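Local coordinates for protein alpha-1,3-glucanase (Streptomyces thermodiastaticus, PDB 7C7D) that hydrolyses alpha-1,3-glucan, probably at internal alpha-1,3-glucosidic bonds, as a thermostable family GH87 glycoside hydrolase, at residues Arg137-Val148 against His159-Gly170; Thr527-Glu535 against Ser583-Pro591. All blocks are in the same frame, centred on the assembly; numbering follows the deposited sequence.

Interaction 1: residues Arg137-Val148 against His159-Gly170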
loop_
_atom_site.group_PDB
_atom_site.type_symbol
_atom_site.label_atom_id
_atom_site.label_comp_id
_atom_site.label_asym_id
_atom_site.label_seq_id
_atom_site.Cartn_x
_atom_site.Cartn_y
_atom_site.Cartn_z
ATOM N N ARG A 137 -15.673 13.195 22.363
ATOM C CA ARG A 137 -15.157 11.862 22.139
ATOM C C ARG A 137 -13.670 12.001 21.906
ATOM O O ARG A 137 -13.167 13.080 21.580
ATOM C CB ARG A 137 -15.766 11.222 20.904
ATOM C CG ARG A 137 -17.078 10.542 21.093
ATOM C CD ARG A 137 -17.820 10.433 19.762
ATOM N NE ARG A 137 -18.316 11.724 19.264
ATOM C CZ ARG A 137 -17.603 12.686 18.670
ATOM N NH1 ARG A 137 -16.320 12.536 18.373
ATOM N NH2 ARG A 137 -18.209 13.800 18.299
ATOM N N SER A 138 -12.966 10.897 22.079
ATOM C CA SER A 138 -11.526 10.866 21.905
ATOM C C SER A 138 -11.172 9.748 20.940
ATOM O O SER A 138 -11.992 8.877 20.635
ATOM C CB SER A 138 -10.820 10.630 23.244
ATOM O OG SER A 138 -11.241 9.404 23.808
ATOM N N LEU A 139 -9.940 9.787 20.458
ATOM C CA LEU A 139 -9.435 8.728 19.601
ATOM C C LEU A 139 -8.866 7.623 20.479
ATOM O O LEU A 139 -8.138 7.897 21.436
ATOM C CB LEU A 139 -8.335 9.266 18.690
ATOM C CG LEU A 139 -8.761 10.258 17.611
ATOM C CD1 LEU A 139 -7.589 11.140 17.222
ATOM C CD2 LEU A 139 -9.313 9.524 16.407
ATOM N N THR A 140 -9.204 6.381 20.162
ATOM C CA THR A 140 -8.588 5.245 20.831
ATOM C C THR A 140 -7.228 4.979 20.202
ATOM O O THR A 140 -7.114 4.875 18.980
ATOM C CB THR A 140 -9.480 4.014 20.696
ATOM O OG1 THR A 140 -10.753 4.287 21.297
ATOM C CG2 THR A 140 -8.840 2.802 21.373
ATOM N N VAL A 141 -6.194 4.885 21.032
ATOM C CA VAL A 141 -4.845 4.607 20.560
ATOM C C VAL A 141 -4.325 3.367 21.272
ATOM O O VAL A 141 -4.509 3.206 22.485
ATOM C CB VAL A 141 -3.890 5.805 20.748
ATOM C CG1 VAL A 141 -4.234 6.922 19.767
ATOM C CG2 VAL A 141 -3.939 6.327 22.169
ATOM N N THR A 142 -3.692 2.478 20.512
ATOM C CA THR A 142 -3.239 1.223 21.085
ATOM C C THR A 142 -2.026 0.705 20.333
ATOM O O THR A 142 -1.755 1.093 19.193
ATOM C CB THR A 142 -4.350 0.167 21.085
ATOM O OG1 THR A 142 -3.873 -1.020 21.732
ATOM C CG2 THR A 142 -4.783 -0.165 19.659
ATOM N N SER A 143 -1.297 -0.185 21.008
ATOM C CA SER A 143 -0.202 -0.947 20.428
ATOM C C SER A 143 -0.623 -2.353 20.032
ATOM O O SER A 143 0.202 -3.106 19.500
ATOM C CB SER A 143 0.974 -1.023 21.407
ATOM O OG SER A 143 0.561 -1.608 22.636
ATOM N N LYS A 144 -1.898 -2.702 20.240
ATOM C CA LYS A 144 -2.363 -4.070 20.042
ATOM C C LYS A 144 -2.083 -4.574 18.631
ATOM O O LYS A 144 -1.707 -5.737 18.448
ATOM C CB LYS A 144 -3.859 -4.152 20.355
ATOM C CG LYS A 144 -4.484 -5.485 19.976
ATOM C CD LYS A 144 -5.964 -5.533 20.295
ATOM C CE LYS A 144 -6.527 -6.906 19.960
ATOM N NZ LYS A 144 -7.978 -7.008 20.241
ATOM N N TYR A 145 -2.259 -3.721 17.625
ATOM C CA TYR A 145 -2.133 -4.124 16.230
ATOM C C TYR A 145 -0.749 -3.859 15.667
ATOM O O TYR A 145 -0.534 -4.045 14.462
ATOM C CB TYR A 145 -3.202 -3.432 15.379
ATOM C CG TYR A 145 -4.569 -3.555 15.988
ATOM C CD1 TYR A 145 -5.278 -4.744 15.902
ATOM C CD2 TYR A 145 -5.146 -2.495 16.670
ATOM C CE1 TYR A 145 -6.528 -4.870 16.473
ATOM C CE2 TYR A 145 -6.395 -2.607 17.245
ATOM C CZ TYR A 145 -7.082 -3.797 17.147
ATOM O OH TYR A 145 -8.328 -3.903 17.718
ATOM N N SER A 146 0.187 -3.433 16.509
ATOM C CA SER A 146 1.504 -2.973 16.106
ATOM C C SER A 146 2.580 -3.876 16.698
ATOM O O SER A 146 2.305 -4.742 17.533
ATOM C CB SER A 146 1.718 -1.525 16.566
ATOM O OG SER A 146 0.763 -0.654 15.975
ATOM N N TYR A 147 3.823 -3.658 16.253
ATOM C CA TYR A 147 5.002 -4.377 16.737
ATOM C C TYR A 147 4.960 -5.841 16.316
ATOM O O TYR A 147 4.683 -6.742 17.122
ATOM C CB TYR A 147 5.203 -4.205 18.250
ATOM C CG TYR A 147 5.298 -2.753 18.653
ATOM C CD1 TYR A 147 6.508 -2.075 18.604
ATOM C CD2 TYR A 147 4.173 -2.053 19.057
ATOM C CE1 TYR A 147 6.596 -0.734 18.958
ATOM C CE2 TYR A 147 4.247 -0.716 19.407
ATOM C CZ TYR A 147 5.461 -0.067 19.367
ATOM O OH TYR A 147 5.546 1.259 19.709
ATOM N N VAL A 148 5.237 -6.066 15.038
ATOM C CA VAL A 148 5.091 -7.355 14.381
ATOM C C VAL A 148 6.478 -7.882 14.054
ATOM O O VAL A 148 7.297 -7.172 13.457
ATOM C CB VAL A 148 4.247 -7.210 13.102
ATOM C CG1 VAL A 148 4.222 -8.508 12.315
ATOM C CG2 VAL A 148 2.838 -6.744 13.443
ATOM N N HIS A 159 8.694 -4.565 13.142
ATOM C CA HIS A 159 8.174 -3.519 12.275
ATOM C C HIS A 159 6.714 -3.264 12.630
ATOM O O HIS A 159 6.193 -3.787 13.618
ATOM C CB HIS A 159 8.398 -3.869 10.794
ATOM C CG HIS A 159 7.840 -5.199 10.387
ATOM N ND1 HIS A 159 8.529 -6.381 10.562
ATOM C CD2 HIS A 159 6.663 -5.532 9.804
ATOM C CE1 HIS A 159 7.801 -7.384 10.102
ATOM N NE2 HIS A 159 6.665 -6.897 9.634
ATOM N N HIS A 160 6.054 -2.436 11.820
ATOM C CA HIS A 160 4.624 -2.173 11.982
ATOM C C HIS A 160 4.350 -1.421 13.290
ATOM O O HIS A 160 3.496 -1.813 14.085
ATOM C CB HIS A 160 3.829 -3.484 11.903
ATOM C CG HIS A 160 2.451 -3.351 11.341
ATOM N ND1 HIS A 160 2.201 -3.118 10.004
ATOM C CD2 HIS A 160 1.241 -3.475 11.935
ATOM C CE1 HIS A 160 0.895 -3.083 9.806
ATOM N NE2 HIS A 160 0.290 -3.301 10.961
ATOM N N PHE A 161 5.100 -0.337 13.517
ATOM C CA PHE A 161 5.012 0.393 14.779
ATOM C C PHE A 161 3.773 1.267 14.870
ATOM O O PHE A 161 3.332 1.593 15.980
ATOM C CB PHE A 161 6.230 1.297 14.950
ATOM C CG PHE A 161 7.537 0.591 14.762
ATOM C CD1 PHE A 161 7.805 -0.593 15.432
ATOM C CD2 PHE A 161 8.501 1.110 13.915
ATOM C CE1 PHE A 161 9.015 -1.239 15.256
ATOM C CE2 PHE A 161 9.700 0.464 13.729
ATOM C CZ PHE A 161 9.961 -0.712 14.405
ATOM N N TYR A 162 3.232 1.692 13.735
ATOM C CA TYR A 162 2.137 2.646 13.701
ATOM C C TYR A 162 0.812 1.924 13.510
ATOM O O TYR A 162 0.751 0.709 13.307
ATOM C CB TYR A 162 2.368 3.702 12.598
ATOM C CG TYR A 162 3.561 4.600 12.881
ATOM C CD1 TYR A 162 4.849 4.195 12.559
ATOM C CD2 TYR A 162 3.394 5.843 13.499
ATOM C CE1 TYR A 162 5.943 4.996 12.837
ATOM C CE2 TYR A 162 4.480 6.649 13.798
ATOM C CZ TYR A 162 5.752 6.217 13.460
ATOM O OH TYR A 162 6.833 7.014 13.756
ATOM N N ASP A 163 -0.258 2.706 13.571
ATOM C CA ASP A 163 -1.630 2.243 13.479
ATOM C C ASP A 163 -2.448 3.467 13.103
ATOM O O ASP A 163 -1.980 4.599 13.239
ATOM C CB ASP A 163 -2.073 1.698 14.842
ATOM C CG ASP A 163 -3.423 1.053 14.804
ATOM O OD1 ASP A 163 -3.654 0.250 13.883
ATOM O OD2 ASP A 163 -4.240 1.341 15.716
ATOM N N ASN A 164 -3.671 3.240 12.632
ATOM C CA ASN A 164 -4.563 4.324 12.244
ATOM C C ASN A 164 -5.827 4.263 13.082
ATOM O O ASN A 164 -6.446 3.200 13.223
ATOM C CB ASN A 164 -4.893 4.271 10.754
ATOM C CG ASN A 164 -3.727 4.724 9.896
ATOM O OD1 ASN A 164 -3.655 5.882 9.494
ATOM N ND2 ASN A 164 -2.789 3.815 9.639
ATOM N N THR A 165 -6.207 5.405 13.632
ATOM C CA THR A 165 -7.415 5.521 14.426
ATOM C C THR A 165 -8.261 6.642 13.839
ATOM O O THR A 165 -7.728 7.656 13.377
ATOM C CB THR A 165 -7.060 5.766 15.901
ATOM O OG1 THR A 165 -8.256 5.794 16.679
ATOM C CG2 THR A 165 -6.282 7.069 16.088
ATOM N N ARG A 166 -9.578 6.446 13.821
ATOM C CA ARG A 166 -10.466 7.371 13.134
ATOM C C ARG A 166 -11.625 7.788 14.024
ATOM O O ARG A 166 -11.991 7.100 14.981
ATOM C CB ARG A 166 -10.998 6.786 11.818
ATOM C CG ARG A 166 -12.019 5.673 11.991
ATOM C CD ARG A 166 -12.559 5.189 10.646
ATOM N NE ARG A 166 -13.552 4.131 10.814
ATOM C CZ ARG A 166 -14.300 3.634 9.834
ATOM N NH1 ARG A 166 -14.187 4.100 8.598
ATOM N NH2 ARG A 166 -15.179 2.675 10.098
ATOM N N LEU A 167 -12.227 8.920 13.667
ATOM C CA LEU A 167 -13.339 9.465 14.429
ATOM C C LEU A 167 -14.123 10.411 13.534
ATOM O O LEU A 167 -13.530 11.263 12.865
ATOM C CB LEU A 167 -12.795 10.240 15.634
ATOM C CG LEU A 167 -13.726 10.681 16.758
ATOM C CD1 LEU A 167 -14.672 9.559 17.147
ATOM C CD2 LEU A 167 -12.900 11.133 17.951
ATOM N N LEU A 168 -15.443 10.253 13.514
ATOM C CA LEU A 168 -16.296 11.307 12.986
ATOM C C LEU A 168 -16.273 12.469 13.969
ATOM O O LEU A 168 -16.396 12.269 15.181
ATOM C CB LEU A 168 -17.729 10.797 12.822
ATOM C CG LEU A 168 -17.976 9.755 11.727
ATOM C CD1 LEU A 168 -19.353 9.121 11.877
ATOM C CD2 LEU A 168 -17.818 10.364 10.343
ATOM N N LEU A 169 -16.097 13.687 13.455
ATOM C CA LEU A 169 -15.946 14.829 14.353
ATOM C C LEU A 169 -17.261 15.267 14.988
ATOM O O LEU A 169 -17.233 15.984 15.994
ATOM C CB LEU A 169 -15.290 16.005 13.629
ATOM C CG LEU A 169 -13.839 15.796 13.186
ATOM C CD1 LEU A 169 -13.376 16.959 12.320
ATOM C CD2 LEU A 169 -12.916 15.607 14.379
ATOM N N GLY A 170 -18.404 14.855 14.442
ATOM C CA GLY A 170 -19.676 15.405 14.870
ATOM C C GLY A 170 -19.872 16.858 14.504
ATOM O O GLY A 170 -20.871 17.463 14.912
HETATM O O HOH W 1 -10.886 6.020 17.682
HETATM O O HOH W 2 1.184 1.664 18.208
HETATM O O HOH W 3 -2.159 -3.865 11.925
#
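Two antiparallel sheets of a galactose-binding-like beta-sandwich meet where T165 OG1 reaches T140 O: strand 137-142, at the margin of one sheet, runs antiparallel to strand 163-169 of the other. Side chains and water join them, not regular backbone pairing. With OG1 turned anti to the backbone N (chi1 -176°), T165 donates to T140 O at 2.7 Å; water 1 accepts from T140 N and donates to T165 OG1 and R166 O. L139 CD2 packs on L167 CB (3.6 Å). At the strand end, R137 NH2 makes a weak bond to L169 O, while L168 O lies over one face of the guanidinium.

From the last residue of the type I turn S143-S146 onward, hydrogen bonds to backbone carbonyls take over. S146 OG donates to Y162 O from above its carbonyl plane, and Y147 N to H160 O. V148 and H159 form an antiparallel hydrogen-bonded pair, whose V148 N to H159 O bond is nearly straight (2.9 Å, 175°). One face of the H159 ring covers V148 O, and its ND1 bonds K157 O. With an alanine at H159, V148 O would probably lose the ring lying over it and K157 O its ND1 partner. The H160 ring presents its edge to Y145 O (CD2 to O, 3.1 Å) and reaches N402 through ND1. Y147 CE1 touches F161 CD1 at 3.7 Å, the ring planes inclined by 49°.

Interaction 2: residues Thr527-Glu535 against Ser583-Pro591; sequences TGTVVVQAE and SDCSTWPQP
E535 and Q533 bring polar groups to the edge of the W588 ring, at the C-terminal end of the parallel beta-helix. E535 OE2 lies near the ring plane 3.0 Å from W588 CZ2; the carboxylate is turned 74° from the ring and faces the slightly positive C-H edge. Q533 joins in at the same edge, NE2 lying 3.8 Å from W588 CH2, its amide almost perpendicular to the indole (84°). The amide gets there on an extended chain whose CG stands anti to the backbone N (chi1 -179°). Q533 NE2 also donates to E535 OE1 at 2.8 Å and to P470 O, so both polar groups are fixed beside the indole.

Apolar packing follows nearer the C terminus: P589 CG rests on V530 CG1 (3.9 Å), and T529 CG2 lies against P591 CD. A CA-H...O contact is separate, the CA-H of P591 pointing at G528 O (CA to O, 3.5 Å).

H469 and Y556 stack with the W588 ring, and C585 is tied to C558 by a disulfide. The closing loop 583-591 packs against strand 530-534 and the residues flanking it; that strand lies between strands 502-505 and 553-557, the last of its parallel sheet.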
loop_
_atom_site.group_PDB
_atom_site.type_symbol
_atom_site.label_atom_id
_atom_site.label_comp_id
_atom_site.label_asym_id
_atom_site.label_seq_id
_atom_site.Cartn_x
_atom_site.Cartn_y
_atom_site.Cartn_z
ATOM N N THR A 527 18.578 12.763 -5.711
ATOM C CA THR A 527 18.881 11.343 -5.608
ATOM C C THR A 527 20.125 11.171 -4.748
ATOM O O THR A 527 21.150 11.807 -4.996
ATOM C CB THR A 527 19.130 10.786 -7.010
ATOM O OG1 THR A 527 17.989 11.048 -7.838
ATOM C CG2 THR A 527 19.390 9.301 -6.975
ATOM N N GLY A 528 20.034 10.310 -3.736
ATOM C CA GLY A 528 21.143 10.170 -2.805
ATOM C C GLY A 528 22.416 9.654 -3.452
ATOM O O GLY A 528 23.515 10.138 -3.159
ATOM N N THR A 529 22.293 8.673 -4.347
ATOM C CA THR A 529 23.475 8.111 -4.990
ATOM C C THR A 529 23.460 8.338 -6.500
ATOM O O THR A 529 23.952 9.368 -6.970
ATOM C CB THR A 529 23.659 6.632 -4.623
ATOM O OG1 THR A 529 22.488 5.894 -4.979
ATOM C CG2 THR A 529 23.914 6.473 -3.120
ATOM N N VAL A 530 22.900 7.404 -7.269
ATOM C CA VAL A 530 23.010 7.438 -8.723
ATOM C C VAL A 530 21.632 7.426 -9.371
ATOM O O VAL A 530 20.674 6.845 -8.850
ATOM C CB VAL A 530 23.888 6.292 -9.276
ATOM C CG1 VAL A 530 25.309 6.411 -8.750
ATOM C CG2 VAL A 530 23.296 4.930 -8.910
ATOM N N VAL A 531 21.547 8.051 -10.548
ATOM C CA VAL A 531 20.303 7.993 -11.317
ATOM C C VAL A 531 20.064 6.587 -11.861
ATOM O O VAL A 531 18.928 6.095 -11.868
ATOM C CB VAL A 531 20.298 9.071 -12.420
ATOM C CG1 VAL A 531 19.038 8.960 -13.264
ATOM C CG2 VAL A 531 20.394 10.447 -11.779
ATOM N N VAL A 532 21.123 5.913 -12.310
ATOM C CA VAL A 532 21.039 4.565 -12.859
ATOM C C VAL A 532 22.039 3.684 -12.123
ATOM O O VAL A 532 23.251 3.933 -12.174
ATOM C CB VAL A 532 21.308 4.521 -14.372
ATOM C CG1 VAL A 532 21.286 3.073 -14.865
ATOM C CG2 VAL A 532 20.285 5.355 -15.127
ATOM N N GLN A 533 21.529 2.652 -11.447
ATOM C CA GLN A 533 22.337 1.651 -10.761
ATOM C C GLN A 533 22.203 0.369 -11.581
ATOM O O GLN A 533 21.198 -0.337 -11.478
ATOM C CB GLN A 533 21.822 1.477 -9.338
ATOM C CG GLN A 533 22.587 0.479 -8.487
ATOM C CD GLN A 533 22.018 0.376 -7.085
ATOM O OE1 GLN A 533 21.825 1.386 -6.403
ATOM N NE2 GLN A 533 21.745 -0.844 -6.648
ATOM N N ALA A 534 23.193 0.101 -12.435
ATOM C CA ALA A 534 23.149 -1.001 -13.392
ATOM C C ALA A 534 24.070 -2.118 -12.918
ATOM O O ALA A 534 25.298 -1.975 -12.932
ATOM C CB ALA A 534 23.546 -0.530 -14.788
ATOM N N GLU A 535 23.472 -3.236 -12.516
ATOM C CA GLU A 535 24.213 -4.355 -11.963
ATOM C C GLU A 535 23.928 -5.675 -12.659
ATOM O O GLU A 535 24.515 -6.694 -12.282
ATOM C CB GLU A 535 23.922 -4.491 -10.469
ATOM C CG GLU A 535 24.354 -3.278 -9.697
ATOM C CD GLU A 535 24.080 -3.425 -8.231
ATOM O OE1 GLU A 535 22.950 -3.109 -7.816
ATOM O OE2 GLU A 535 24.985 -3.881 -7.504
ATOM N N SER A 583 33.465 6.230 -11.255
ATOM C CA SER A 583 34.704 5.770 -11.879
ATOM C C SER A 583 35.151 4.395 -11.392
ATOM O O SER A 583 35.837 3.682 -12.135
ATOM C CB SER A 583 35.832 6.784 -11.673
ATOM O OG SER A 583 35.475 8.068 -12.160
ATOM N N ASP A 584 34.800 4.007 -10.166
ATOM C CA ASP A 584 35.427 2.868 -9.486
ATOM C C ASP A 584 34.377 1.819 -9.129
ATOM O O ASP A 584 33.658 1.964 -8.135
ATOM C CB ASP A 584 36.164 3.352 -8.239
ATOM C CG ASP A 584 36.981 2.260 -7.577
ATOM O OD1 ASP A 584 36.910 1.091 -8.017
ATOM O OD2 ASP A 584 37.705 2.573 -6.609
ATOM N N CYS A 585 34.324 0.737 -9.910
ATOM C CA CYS A 585 33.352 -0.321 -9.651
ATOM C C CYS A 585 33.651 -1.110 -8.384
ATOM O O CYS A 585 32.771 -1.832 -7.902
ATOM C CB CYS A 585 33.267 -1.273 -10.842
ATOM S SG CYS A 585 32.129 -0.724 -12.123
ATOM N N SER A 586 34.861 -1.005 -7.839
ATOM C CA SER A 586 35.179 -1.732 -6.615
ATOM C C SER A 586 34.689 -1.025 -5.358
ATOM O O SER A 586 34.871 -1.554 -4.256
ATOM C CB SER A 586 36.684 -2.005 -6.512
ATOM O OG SER A 586 37.400 -0.820 -6.212
ATOM N N THR A 587 34.083 0.150 -5.490
ATOM C CA THR A 587 33.529 0.883 -4.365
ATOM C C THR A 587 32.051 1.148 -4.608
ATOM O O THR A 587 31.531 0.976 -5.715
ATOM C CB THR A 587 34.264 2.212 -4.147
ATOM O OG1 THR A 587 34.026 3.075 -5.266
ATOM C CG2 THR A 587 35.761 1.979 -3.985
ATOM N N TRP A 588 31.380 1.581 -3.560
ATOM C CA TRP A 588 29.977 1.864 -3.753
ATOM C C TRP A 588 29.693 3.343 -3.558
ATOM O O TRP A 588 30.224 3.960 -2.627
ATOM C CB TRP A 588 29.119 1.048 -2.785
ATOM C CG TRP A 588 28.676 -0.209 -3.418
ATOM C CD1 TRP A 588 29.346 -1.395 -3.442
ATOM C CD2 TRP A 588 27.480 -0.405 -4.172
ATOM N NE1 TRP A 588 28.631 -2.325 -4.153
ATOM C CE2 TRP A 588 27.477 -1.742 -4.609
ATOM C CE3 TRP A 588 26.402 0.418 -4.510
ATOM C CZ2 TRP A 588 26.440 -2.275 -5.366
ATOM C CZ3 TRP A 588 25.375 -0.112 -5.262
ATOM C CH2 TRP A 588 25.401 -1.445 -5.681
ATOM N N PRO A 589 28.887 3.936 -4.435
ATOM C CA PRO A 589 28.471 5.327 -4.229
ATOM C C PRO A 589 27.749 5.464 -2.898
ATOM O O PRO A 589 26.873 4.664 -2.562
ATOM C CB PRO A 589 27.528 5.594 -5.408
ATOM C CG PRO A 589 27.825 4.529 -6.412
ATOM C CD PRO A 589 28.281 3.337 -5.635
ATOM N N GLN A 590 28.136 6.474 -2.130
ATOM C CA GLN A 590 27.506 6.680 -0.840
ATOM C C GLN A 590 26.685 7.965 -0.849
ATOM O O GLN A 590 27.056 8.943 -1.504
ATOM C CB GLN A 590 28.559 6.772 0.271
ATOM C CG GLN A 590 29.478 5.564 0.354
ATOM C CD GLN A 590 28.724 4.272 0.599
ATOM O OE1 GLN A 590 27.788 4.227 1.398
ATOM N NE2 GLN A 590 29.130 3.211 -0.088
ATOM N N PRO A 591 25.552 7.992 -0.134
ATOM C CA PRO A 591 24.735 9.205 -0.031
ATOM C C PRO A 591 25.335 10.205 0.953
ATOM O O PRO A 591 25.507 11.370 0.592
ATOM C CB PRO A 591 23.401 8.677 0.501
ATOM C CG PRO A 591 23.768 7.467 1.284
ATOM C CD PRO A 591 24.949 6.853 0.582
#

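Overall arrangement
From the N terminus, the chain first builds the beta-sandwich, where interaction 1 closes a short loop: ten residues separate 137-148 from 159-170. K144 and Y145 of its turn, D163 of its strand and H160 of its loop also reach the beta-helix, at E296, H326 and N402. The chain then winds through the parallel coils before interaction 2 opens at 527-535; the return comes 47 residues later, when the final modelled residues, 583-591, fold back on the helix wall. The centres of interactions 1 and 2 lie about 39 Å apart; the two follow in series, neither nesting nor crossing. Interaction 1 joins the sandwich's two sheets and touches the beta-helix; interaction 2 lays the C-terminal segment on the last coils.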